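Local coordinates for acetyl-CoA C-acetyltransferase (PDB 7N7Z), which probably catalyses the reversible condensation of two acetyl-CoA molecules to acetoacetyl-CoA, at residues B[120-123]-B[124-127]; B[330-333]-B[334-338]. All blocks are in the same frame, centred on the assembly; numbering follows the deposited sequence.

Contact 1 of 2, residues B[120-123]-B[124-127]; sequences ESMS and NIPY
The backbone leaves strand 113-121 in a tight turn, in which N124 N donates to S121 O at 3.0 Å. The bond spans three residues, as in a 3-10 turn, and M122 and S123 have the matching backbone angles. The side chains of S121 and N124 also meet. N124 ND2 points its N-H almost straight at S121 OG, 3.2 Å away at 166°, and OG lies in the amide plane. ND2 also donates to A26 O, and S121 OG has a weak bond to V28 O. In the thiolase N-terminal domain this turn joins strand 113-121 of the central sheet to strand 127-129; the M122 side chain is about 6 Å from that of H358, a predicted active-site residue. A leucine in place of N124 would probably leave S121 OG and A26 O without this donor, though the backbone bond could remain. I125 packs back on M122. Its CG1 is anti to its carbonyl carbon (chi1 -67°), which carries CD1 back over the M122 backbone, 3.5 Å from M122 CA. CD1 is 3.9 Å from M122 CB. I125 also packs on M147, and its backbone O accepts from R133 of the second subunit.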
loop_
_atom_site.group_PDB
_atom_site.type_symbol
_atom_site.label_atom_id
_atom_site.label_comp_id
_atom_site.label_asym_id
_atom_site.label_seq_id
_atom_site.Cartn_x
_atom_site.Cartn_y
_atom_site.Cartn_z
ATOM N N GLU B 120 12.241 21.262 0.660
ATOM C CA GLU B 120 12.189 19.865 0.243
ATOM C C GLU B 120 12.574 19.015 1.444
ATOM O O GLU B 120 13.715 19.085 1.910
ATOM C CB GLU B 120 13.119 19.596 -0.936
ATOM C CG GLU B 120 12.743 18.358 -1.738
ATOM C CD GLU B 120 11.386 18.485 -2.394
ATOM O OE1 GLU B 120 11.200 19.433 -3.184
ATOM O OE2 GLU B 120 10.504 17.643 -2.120
ATOM N N SER B 121 11.627 18.232 1.950
ATOM C CA SER B 121 11.878 17.265 3.014
ATOM C C SER B 121 11.865 15.886 2.360
ATOM O O SER B 121 10.870 15.159 2.407
ATOM C CB SER B 121 10.842 17.384 4.130
ATOM O OG SER B 121 10.929 16.286 5.024
ATOM N N MET B 122 12.988 15.534 1.730
ATOM C CA MET B 122 13.057 14.284 0.983
ATOM C C MET B 122 12.997 13.070 1.899
ATOM O O MET B 122 12.637 11.981 1.440
ATOM C CB MET B 122 14.330 14.236 0.127
ATOM C CG MET B 122 14.757 15.588 -0.445
ATOM S SD MET B 122 16.294 15.555 -1.393
ATOM C CE MET B 122 15.873 14.445 -2.731
ATOM N N SER B 123 13.326 13.236 3.181
ATOM C CA SER B 123 13.181 12.148 4.137
ATOM C C SER B 123 11.724 11.764 4.358
ATOM O O SER B 123 11.452 10.636 4.786
ATOM C CB SER B 123 13.813 12.536 5.474
ATOM O OG SER B 123 15.167 12.925 5.310
ATOM N N ASN B 124 10.784 12.672 4.080
ATOM C CA ASN B 124 9.368 12.438 4.338
ATOM C C ASN B 124 8.536 12.424 3.059
ATOM O O ASN B 124 7.321 12.640 3.110
ATOM C CB ASN B 124 8.827 13.493 5.307
ATOM C CG ASN B 124 9.292 13.266 6.732
ATOM O OD1 ASN B 124 8.833 12.343 7.408
ATOM N ND2 ASN B 124 10.209 14.108 7.197
ATOM N N ILE B 125 9.159 12.175 1.914
ATOM C CA ILE B 125 8.382 11.969 0.686
ATOM C C ILE B 125 7.662 10.627 0.785
ATOM O O ILE B 125 8.301 9.607 1.096
ATOM C CB ILE B 125 9.296 12.018 -0.540
ATOM C CG1 ILE B 125 9.862 13.430 -0.726
ATOM C CG2 ILE B 125 8.536 11.597 -1.790
ATOM C CD1 ILE B 125 11.000 13.510 -1.727
ATOM N N PRO B 126 6.353 10.569 0.553
ATOM C CA PRO B 126 5.640 9.295 0.695
ATOM C C PRO B 126 5.925 8.360 -0.469
ATOM O O PRO B 126 6.610 8.696 -1.439
ATOM C CB PRO B 126 4.165 9.711 0.731
ATOM C CG PRO B 126 4.119 11.008 -0.008
ATOM C CD PRO B 126 5.444 11.680 0.211
ATOM N N TYR B 127 5.399 7.147 -0.338
ATOM C CA TYR B 127 5.315 6.192 -1.432
ATOM C C TYR B 127 3.910 6.238 -2.020
ATOM O O TYR B 127 2.948 6.601 -1.338
ATOM C CB TYR B 127 5.643 4.775 -0.953
ATOM C CG TYR B 127 7.121 4.447 -0.944
ATOM C CD1 TYR B 127 8.022 5.212 -0.211
ATOM C CD2 TYR B 127 7.615 3.371 -1.667
ATOM C CE1 TYR B 127 9.374 4.909 -0.204
ATOM C CE2 TYR B 127 8.962 3.061 -1.666
ATOM C CZ TYR B 127 9.836 3.830 -0.934
ATOM O OH TYR B 127 11.177 3.518 -0.937
#

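Contact 2 of 2, residues B[330-333]-B[334-338]; sequences VVRM and LKEEA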
loop_
_atom_site.group_PDB
_atom_site.type_symbol
_atom_site.label_atom_id
_atom_site.label_comp_id
_atom_site.label_asym_id
_atom_site.label_seq_id
_atom_site.Cartn_x
_atom_site.Cartn_y
_atom_site.Cartn_z
ATOM N N VAL B 330 30.094 21.581 -17.374
ATOM C CA VAL B 330 29.743 22.993 -17.486
ATOM C C VAL B 330 30.987 23.826 -17.764
ATOM O O VAL B 330 30.974 24.727 -18.612
ATOM C CB VAL B 330 29.018 23.465 -16.211
ATOM C CG1 VAL B 330 28.961 24.985 -16.159
ATOM C CG2 VAL B 330 27.618 22.872 -16.149
ATOM N N VAL B 331 32.081 23.542 -17.051
ATOM C CA VAL B 331 33.340 24.239 -17.309
ATOM C C VAL B 331 33.735 24.090 -18.771
ATOM O O VAL B 331 34.162 25.055 -19.417
ATOM C CB VAL B 331 34.447 23.713 -16.375
ATOM C CG1 VAL B 331 35.791 24.341 -16.736
ATOM C CG2 VAL B 331 34.104 23.993 -14.924
ATOM N N ARG B 332 33.600 22.880 -19.315
ATOM C CA ARG B 332 33.999 22.641 -20.696
ATOM C C ARG B 332 33.086 23.379 -21.668
ATOM O O ARG B 332 33.560 24.088 -22.564
ATOM C CB ARG B 332 33.999 21.140 -20.988
ATOM C CG ARG B 332 34.727 20.761 -22.268
ATOM C CD ARG B 332 36.234 20.727 -22.069
ATOM N NE ARG B 332 36.642 19.650 -21.176
ATOM C CZ ARG B 332 36.726 18.374 -21.529
ATOM N NH1 ARG B 332 36.436 17.975 -22.757
ATOM N NH2 ARG B 332 37.108 17.476 -20.627
ATOM N N MET B 333 31.769 23.227 -21.510
ATOM C CA MET B 333 30.846 23.897 -22.420
ATOM C C MET B 333 31.000 25.411 -22.338
ATOM O O MET B 333 30.907 26.107 -23.356
ATOM C CB MET B 333 29.404 23.491 -22.116
ATOM C CG MET B 333 28.389 24.166 -23.030
ATOM S SD MET B 333 26.713 23.522 -22.875
ATOM C CE MET B 333 25.914 24.358 -24.245
ATOM N N LEU B 334 31.233 25.940 -21.135
ATOM C CA LEU B 334 31.419 27.380 -20.996
ATOM C C LEU B 334 32.689 27.848 -21.695
ATOM O O LEU B 334 32.761 28.999 -22.137
ATOM C CB LEU B 334 31.460 27.771 -19.518
ATOM C CG LEU B 334 30.157 28.238 -18.861
ATOM C CD1 LEU B 334 30.444 28.745 -17.452
ATOM C CD2 LEU B 334 29.448 29.315 -19.676
ATOM N N LYS B 335 33.697 26.981 -21.798
ATOM C CA LYS B 335 34.920 27.350 -22.502
ATOM C C LYS B 335 34.763 27.197 -24.010
ATOM O O LYS B 335 35.291 28.010 -24.777
ATOM C CB LYS B 335 36.090 26.497 -22.004
ATOM C CG LYS B 335 37.349 26.594 -22.863
ATOM C CD LYS B 335 38.440 25.657 -22.371
ATOM C CE LYS B 335 39.797 26.058 -22.924
ATOM N NZ LYS B 335 40.851 25.052 -22.622
ATOM N N GLU B 336 34.040 26.166 -24.450
ATOM C CA GLU B 336 33.985 25.837 -25.871
ATOM C C GLU B 336 32.937 26.669 -26.600
ATOM O O GLU B 336 33.246 27.353 -27.582
ATOM C CB GLU B 336 33.702 24.342 -26.044
ATOM C CG GLU B 336 34.920 23.460 -25.822
ATOM C CD GLU B 336 34.572 21.988 -25.735
ATOM O OE1 GLU B 336 33.369 21.660 -25.647
ATOM O OE2 GLU B 336 35.505 21.157 -25.755
ATOM N N GLU B 337 31.691 26.622 -26.136
ATOM C CA GLU B 337 30.594 27.313 -26.800
ATOM C C GLU B 337 30.313 28.688 -26.210
ATOM O O GLU B 337 29.574 29.466 -26.821
ATOM C CB GLU B 337 29.328 26.452 -26.745
ATOM C CG GLU B 337 29.556 25.036 -27.255
ATOM C CD GLU B 337 28.427 24.539 -28.131
ATOM O OE1 GLU B 337 27.255 24.651 -27.712
ATOM O OE2 GLU B 337 28.710 24.038 -29.240
ATOM N N ALA B 338 30.871 28.997 -25.047
ATOM C CA ALA B 338 30.927 30.350 -24.517
ATOM C C ALA B 338 32.391 30.743 -24.360
ATOM O O ALA B 338 33.296 29.908 -24.457
ATOM C CB ALA B 338 30.184 30.459 -23.178
#
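Residues 330-333 and 334-338 run through the last part of helix 324-336 into the loop after it; i to i+4 backbone bonds link them. L334 N donates to V330 O at 2.8 Å, and E336 N donates to R332 O at the same length. K335 N bonds to V331 O and also, weakly, to R332 O. Farther along, M333 O takes E337 N at 2.9 Å and a weak bond from A338 N. Two carbonyls therefore receive two N-H groups each. Among the side chains, R332 and E336 run side by side and point the same way. E336 OE2 touches the aliphatic part of the arginine, 3.6 Å from R332 CG. It also lies at the edge of the guanidinium, near its plane, but 4.5 Å from R332 NH1. This is too far for a salt bridge, and the two planar groups are turned 78° apart. Any attraction between the charges is probably long-range, beside the van der Waals contact with CG. R332 bends at chi2 (80°) and again at chi3, which keeps its chain beside the glutamate; NH1 has a weak bond to Y172 O. This helix belongs to the C-terminal thiolase domain, and the V330 side chain is about 6 Å from that of C388, a predicted active-site residue. V330 CG1 meets L334 CD1 at 4.2 Å on the buried side, where L334 also packs on P301 of helix 296-307. M333 is fully extended, and its CE reaches E337 OE1 at 3.7 Å, a van der Waals contact. The same methionine lies against A297, V298 and Y172.

Overall arrangement
Contact 1 comes first along the chain, in the N-terminal thiolase domain. Contact 2 follows some 200 residues later, in the C-terminal domain. Their centres are 35 Å apart, on opposite sides of the centre of the chain, and their nearest atoms are about 20 Å apart. Contact 1 turns the chain out of strand 113-121 of the mixed sheet, toward strand 127-129 and the neighbouring subunits. Contact 2 lies in the later part of helix 324-336 and the residues that follow. That helix comes after strand 316-319 at one edge of the sheet, and no other chain touches contact 2. Each has a residue near a predicted active-site residue: H358 for contact 1, C388 for contact 2. This is consistent with a catalytic site to which both domains contribute.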